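PDB 4RU0: putative branched-chain amino acid ABC transporter, periplasmic branched-chain amino acid-binding protein from Pseudomonas protegens Pf-5, which probably captures a branched-chain amino acid or a similar solute in the periplasm and hands it to an ABC transporter. Local coordinates for residues E140-T145 and C388-G393; K179-A184 and N234-F239. All coordinates share one frame; numbering follows the deposited sequence.

Contact 1: E140-T145 and C388-G393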
loop_
_atom_site.group_PDB
_atom_site.type_symbol
_atom_site.label_atom_id
_atom_site.label_comp_id
_atom_site.label_asym_id
_atom_site.label_seq_id
_atom_site.Cartn_x
_atom_site.Cartn_y
_atom_site.Cartn_z
ATOM N N GLU A 140 -6.066 7.644 -10.128
ATOM C CA GLU A 140 -6.397 7.631 -11.547
ATOM C C GLU A 140 -5.335 6.900 -12.370
ATOM O O GLU A 140 -5.562 6.579 -13.532
ATOM C CB GLU A 140 -6.598 9.057 -12.078
ATOM C CG GLU A 140 -5.370 9.945 -12.041
ATOM C CD GLU A 140 -5.174 10.614 -10.696
ATOM O OE1 GLU A 140 -5.953 10.305 -9.767
ATOM O OE2 GLU A 140 -4.245 11.447 -10.571
ATOM N N ALA A 141 -4.185 6.612 -11.768
ATOM C CA ALA A 141 -3.154 5.852 -12.463
ATOM C C ALA A 141 -3.530 4.371 -12.531
ATOM O O ALA A 141 -2.770 3.551 -13.054
ATOM C CB ALA A 141 -1.803 6.034 -11.795
ATOM N N THR A 142 -4.700 4.031 -12.003
ATOM C CA THR A 142 -5.270 2.709 -12.222
ATOM C C THR A 142 -5.454 2.492 -13.724
ATOM O O THR A 142 -5.219 1.396 -14.241
ATOM C CB THR A 142 -6.622 2.536 -11.503
ATOM O OG1 THR A 142 -6.465 2.789 -10.101
ATOM C CG2 THR A 142 -7.155 1.126 -11.693
ATOM N N ASP A 143 -5.868 3.550 -14.418
ATOM C CA ASP A 143 -6.038 3.515 -15.866
ATOM C C ASP A 143 -4.686 3.672 -16.556
ATOM O O ASP A 143 -4.237 4.786 -16.826
ATOM C CB ASP A 143 -7.002 4.617 -16.322
ATOM C CG ASP A 143 -7.439 4.468 -17.779
ATOM O OD1 ASP A 143 -6.800 3.708 -18.542
ATOM O OD2 ASP A 143 -8.432 5.124 -18.168
ATOM N N GLY A 144 -4.044 2.549 -16.853
ATOM C CA GLY A 144 -2.738 2.576 -17.484
ATOM C C GLY A 144 -2.730 3.044 -18.927
ATOM O O GLY A 144 -1.664 3.147 -19.530
ATOM N N THR A 145 -3.901 3.328 -19.494
ATOM C CA THR A 145 -3.942 3.883 -20.846
ATOM C C THR A 145 -3.555 5.352 -20.793
ATOM O O THR A 145 -3.135 5.930 -21.796
ATOM C CB THR A 145 -5.330 3.745 -21.516
ATOM O OG1 THR A 145 -6.289 4.564 -20.830
ATOM C CG2 THR A 145 -5.785 2.297 -21.523
ATOM N N CYS A 388 -3.116 -3.551 -18.993
ATOM C CA CYS A 388 -2.865 -2.193 -19.452
ATOM C C CYS A 388 -3.969 -1.261 -18.953
ATOM O O CYS A 388 -3.737 -0.091 -18.668
ATOM C CB CYS A 388 -2.775 -2.148 -20.975
ATOM S SG CYS A 388 -2.971 -0.494 -21.684
ATOM N N ARG A 389 -5.170 -1.812 -18.834
ATOM C CA ARG A 389 -6.341 -1.071 -18.395
ATOM C C ARG A 389 -6.385 -0.927 -16.867
ATOM O O ARG A 389 -7.058 -0.041 -16.335
ATOM C CB ARG A 389 -7.603 -1.778 -18.899
ATOM C CG ARG A 389 -8.859 -0.940 -18.918
ATOM C CD ARG A 389 -10.076 -1.833 -19.113
ATOM N NE ARG A 389 -10.264 -2.729 -17.975
ATOM C CZ ARG A 389 -11.142 -2.518 -17.001
ATOM N NH1 ARG A 389 -11.247 -3.378 -15.994
ATOM N NH2 ARG A 389 -11.922 -1.446 -17.038
ATOM N N ASP A 390 -5.660 -1.797 -16.167
ATOM C CA ASP A 390 -5.746 -1.869 -14.708
ATOM C C ASP A 390 -4.388 -2.017 -14.033
ATOM O O ASP A 390 -3.869 -3.121 -13.890
ATOM C CB ASP A 390 -6.652 -3.034 -14.296
ATOM C CG ASP A 390 -6.700 -3.236 -12.790
ATOM O OD1 ASP A 390 -6.495 -2.256 -12.041
ATOM O OD2 ASP A 390 -6.944 -4.380 -12.351
ATOM N N HIS A 391 -3.834 -0.898 -13.584
ATOM C CA HIS A 391 -2.534 -0.901 -12.927
ATOM C C HIS A 391 -2.640 -1.124 -11.413
ATOM O O HIS A 391 -1.647 -1.020 -10.689
ATOM C CB HIS A 391 -1.799 0.410 -13.221
ATOM C CG HIS A 391 -1.186 0.460 -14.589
ATOM N ND1 HIS A 391 -0.318 1.457 -14.977
ATOM C CD2 HIS A 391 -1.311 -0.366 -15.653
ATOM C CE1 HIS A 391 0.069 1.242 -16.226
ATOM N NE2 HIS A 391 -0.526 0.139 -16.656
ATOM N N GLU A 392 -3.841 -1.441 -10.940
ATOM C CA GLU A 392 -4.037 -1.776 -9.535
ATOM C C GLU A 392 -3.957 -3.283 -9.355
ATOM O O GLU A 392 -3.109 -3.789 -8.624
ATOM C CB GLU A 392 -5.381 -1.253 -9.014
ATOM C CG GLU A 392 -5.564 -1.477 -7.521
ATOM C CD GLU A 392 -6.947 -1.085 -7.015
ATOM O OE1 GLU A 392 -7.866 -0.901 -7.841
ATOM O OE2 GLU A 392 -7.110 -0.964 -5.782
ATOM N N GLY A 393 -4.860 -3.992 -10.025
ATOM C CA GLY A 393 -4.801 -5.442 -10.106
ATOM C C GLY A 393 -5.154 -6.220 -8.854
ATOM O O GLY A 393 -5.058 -7.447 -8.850
HETATM O O HOH W 1 -8.454 1.519 -8.205
#
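Cys388 opens a contact in which a loop packs on a 3-10 turn and the loop that follows it, in a periplasmic binding protein of the leucine-binding family; its SG lies 4.0 Å from Thr145 CG2, while a disulfide ties the same sulfur to Cys443. Arg389 turns its backbone carbonyl to Asp143, with Arg389 O 3.7 Å from Asp143 CA, and that oxygen also accepts from Arg422. At Asp390 an Asx turn begins: OD1 takes the N-H groups of Glu392 and Gly393, both arriving over the same face of the carboxylate and out of its plane, and Arg418 adds a salt bridge at OD2, though the place of OD2 is less certain. Asp390 OD1 also lies 3.5 Å from Thr142 CG2, a position its chi1 of 175° gives it by turning CG away from the backbone N; the two side chains run alongside each other. His391 N gives a hydrogen bond across the contact to Thr142 O, at 2.8 Å and 168°, in the carbonyl plane on a lone pair. The imidazole then lies against Gly144, whose CA stands 3.4 Å from the ring centroid of His391 and 16° off its normal, a CH-pi contact. Replacing the imidazole by an alanine side chain is likely to leave Gly144 CA without its ring face, and Glu363 and the Asn150 carbonyl without the ring nitrogens that bond them. Last comes Glu392, extended beyond CG, with OE2 held by Ser159 and Thr156 N; a water near its OE1, on a doubtfully short leg, donates to Thr142 OG1 at 3.0 Å, and OG1 also bonds Thr139 O.

Contact 2: K179-A184 and N234-F239; sequences KGKKIA and NPDWVF
Asp236 reaches over to Lys181 and Lys182 just where two parallel strands, 182-184 and 237-239, come together in the central sheet of a periplasmic-binding-protein lobe. Its CB lies 3.6 Å from Lys182 O, the oxygen that accepts from Asp236 N and, weakly, from Trp237 N. Because CG stands anti to the carbonyl carbon (chi1 -56°), the carboxylate turns toward 179-184, and CG comes 3.5 Å from Lys181 CD. At the tip, OD1 accepts from Lys182 N at 2.7 Å and 175°, met nearly along its C-O axis, so a side chain, not a backbone carbonyl, takes the N-H of the strand's first residue. OD2 rests 3.6 Å from Lys181 CD; this aliphatic part crosses the carboxylate at about a right angle, while Lys181 NZ goes on to a salt bridge with Glu172. Beyond Asp236 the backbones pair in parallel register: Ala184 N bonds Trp237 O at 3.0 Å, and Phe239 N bonds Ala184 O at 2.7 Å. Ala184 CB packs 3.9 Å from Pro235 CG. Ile183 and Trp237 share the sheet face covered by Ile168 of helix 157-172, whereas strand 210-216 flanks 182-188 and strand 264-266 flanks 237-241.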
loop_
_atom_site.group_PDB
_atom_site.type_symbol
_atom_site.label_atom_id
_atom_site.label_comp_id
_atom_site.label_asym_id
_atom_site.label_seq_id
_atom_site.Cartn_x
_atom_site.Cartn_y
_atom_site.Cartn_z
ATOM N N LYS A 179 -28.742 0.436 4.523
ATOM C CA LYS A 179 -29.813 1.422 4.556
ATOM C C LYS A 179 -30.175 1.693 6.010
ATOM O O LYS A 179 -30.452 0.765 6.768
ATOM C CB LYS A 179 -31.034 0.926 3.777
ATOM C CG LYS A 179 -31.983 2.029 3.352
ATOM C CD LYS A 179 -33.067 1.513 2.422
ATOM C CE LYS A 179 -33.896 2.661 1.865
ATOM N NZ LYS A 179 -34.464 3.505 2.953
ATOM N N GLY A 180 -30.142 2.959 6.408
ATOM C CA GLY A 180 -30.443 3.304 7.787
ATOM C C GLY A 180 -29.246 3.304 8.729
ATOM O O GLY A 180 -29.399 3.476 9.942
ATOM N N LYS A 181 -28.051 3.107 8.179
ATOM C CA LYS A 181 -26.836 3.132 8.979
ATOM C C LYS A 181 -26.086 4.439 8.780
ATOM O O LYS A 181 -26.240 5.102 7.755
ATOM C CB LYS A 181 -25.936 1.949 8.621
ATOM C CG LYS A 181 -26.515 0.607 9.009
ATOM C CD LYS A 181 -26.591 0.459 10.515
ATOM C CE LYS A 181 -27.623 -0.591 10.924
ATOM N NZ LYS A 181 -27.305 -1.939 10.388
ATOM N N LYS A 182 -25.280 4.811 9.767
ATOM C CA LYS A 182 -24.422 5.982 9.640
ATOM C C LYS A 182 -22.964 5.561 9.630
ATOM O O LYS A 182 -22.523 4.778 10.478
ATOM C CB LYS A 182 -24.662 6.978 10.776
ATOM C CG LYS A 182 -26.021 7.651 10.764
ATOM C CD LYS A 182 -26.113 8.658 11.893
ATOM C CE LYS A 182 -27.547 9.068 12.167
ATOM N NZ LYS A 182 -27.615 9.991 13.340
ATOM N N ILE A 183 -22.221 6.078 8.661
ATOM C CA ILE A 183 -20.801 5.822 8.578
ATOM C C ILE A 183 -20.070 7.151 8.507
ATOM O O ILE A 183 -20.235 7.904 7.550
ATOM C CB ILE A 183 -20.454 4.955 7.357
ATOM C CG1 ILE A 183 -21.177 3.614 7.446
ATOM C CG2 ILE A 183 -18.936 4.757 7.248
ATOM C CD1 ILE A 183 -20.931 2.708 6.266
ATOM N N ALA A 184 -19.278 7.446 9.532
ATOM C CA ALA A 184 -18.539 8.702 9.575
ATOM C C ALA A 184 -17.092 8.484 9.148
ATOM O O ALA A 184 -16.425 7.565 9.623
ATOM C CB ALA A 184 -18.600 9.321 10.971
ATOM N N ASN A 234 -23.737 9.802 16.818
ATOM C CA ASN A 234 -23.601 8.375 17.139
ATOM C C ASN A 234 -23.642 7.456 15.910
ATOM O O ASN A 234 -24.556 6.640 15.767
ATOM C CB ASN A 234 -24.684 7.958 18.142
ATOM C CG ASN A 234 -24.497 6.538 18.655
ATOM O OD1 ASN A 234 -25.470 5.823 18.913
ATOM N ND2 ASN A 234 -23.245 6.117 18.791
ATOM N N PRO A 235 -22.655 7.593 15.009
ATOM C CA PRO A 235 -22.626 6.727 13.826
ATOM C C PRO A 235 -22.327 5.284 14.215
ATOM O O PRO A 235 -21.772 5.044 15.289
ATOM C CB PRO A 235 -21.489 7.314 12.989
ATOM C CG PRO A 235 -20.550 7.864 14.009
ATOM C CD PRO A 235 -21.448 8.437 15.093
ATOM N N ASP A 236 -22.703 4.344 13.351
ATOM C CA ASP A 236 -22.486 2.923 13.606
ATOM C C ASP A 236 -21.020 2.562 13.430
ATOM O O ASP A 236 -20.516 1.669 14.099
ATOM C CB ASP A 236 -23.353 2.071 12.674
ATOM C CG ASP A 236 -24.835 2.406 12.791
ATOM O OD1 ASP A 236 -25.326 3.255 12.012
ATOM O OD2 ASP A 236 -25.508 1.825 13.667
ATOM N N TRP A 237 -20.337 3.266 12.532
ATOM C CA TRP A 237 -18.918 3.018 12.275
ATOM C C TRP A 237 -18.147 4.310 12.018
ATOM O O TRP A 237 -18.697 5.275 11.482
ATOM C CB TRP A 237 -18.744 2.077 11.080
ATOM C CG TRP A 237 -19.333 0.724 11.307
ATOM C CD1 TRP A 237 -20.606 0.330 11.018
ATOM C CD2 TRP A 237 -18.677 -0.416 11.873
ATOM N NE1 TRP A 237 -20.788 -0.985 11.373
ATOM C CE2 TRP A 237 -19.621 -1.468 11.901
ATOM C CE3 TRP A 237 -17.387 -0.651 12.364
ATOM C CZ2 TRP A 237 -19.313 -2.739 12.395
ATOM C CZ3 TRP A 237 -17.080 -1.919 12.860
ATOM C CH2 TRP A 237 -18.041 -2.945 12.869
ATOM N N VAL A 238 -16.875 4.324 12.405
ATOM C CA VAL A 238 -15.981 5.401 12.002
ATOM C C VAL A 238 -14.848 4.865 11.129
ATOM O O VAL A 238 -14.095 3.970 11.527
ATOM C CB VAL A 238 -15.379 6.142 13.214
ATOM C CG1 VAL A 238 -14.303 7.127 12.752
ATOM C CG2 VAL A 238 -16.472 6.875 13.982
ATOM N N PHE A 239 -14.768 5.402 9.918
ATOM C CA PHE A 239 -13.680 5.139 8.993
ATOM C C PHE A 239 -12.573 6.153 9.302
ATOM O O PHE A 239 -12.699 7.334 8.981
ATOM C CB PHE A 239 -14.176 5.264 7.549
ATOM C CG PHE A 239 -13.205 4.765 6.504
ATOM C CD1 PHE A 239 -12.087 4.017 6.854
ATOM C CD2 PHE A 239 -13.421 5.050 5.164
ATOM C CE1 PHE A 239 -11.198 3.562 5.880
ATOM C CE2 PHE A 239 -12.541 4.597 4.188
ATOM C CZ PHE A 239 -11.424 3.849 4.550
#

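The two contacts mark separate parts of the chain: their centres are 31 Å apart and their nearest atoms about 12 Å, so they do not meet. In sequence, both segments of contact 2 fall within the 242 residues that separate the partners of contact 1. Contact 1 joins a 3-10 turn and its following loop to a second loop, and contact 2 pairs strands 182-188 and 237-241 of the seven-stranded sheet; 388-393 leads into strand 396-402 of the same sheet. The bound pentaoxaheptadecane lies beside Tyr41, Tyr192, Trp243 and Trp269. Tyr192 and Trp243 come shortly after the C-terminal ends of strands 182-188 and 237-241, and the Phe239 side chain is about 13 Å from the ligand.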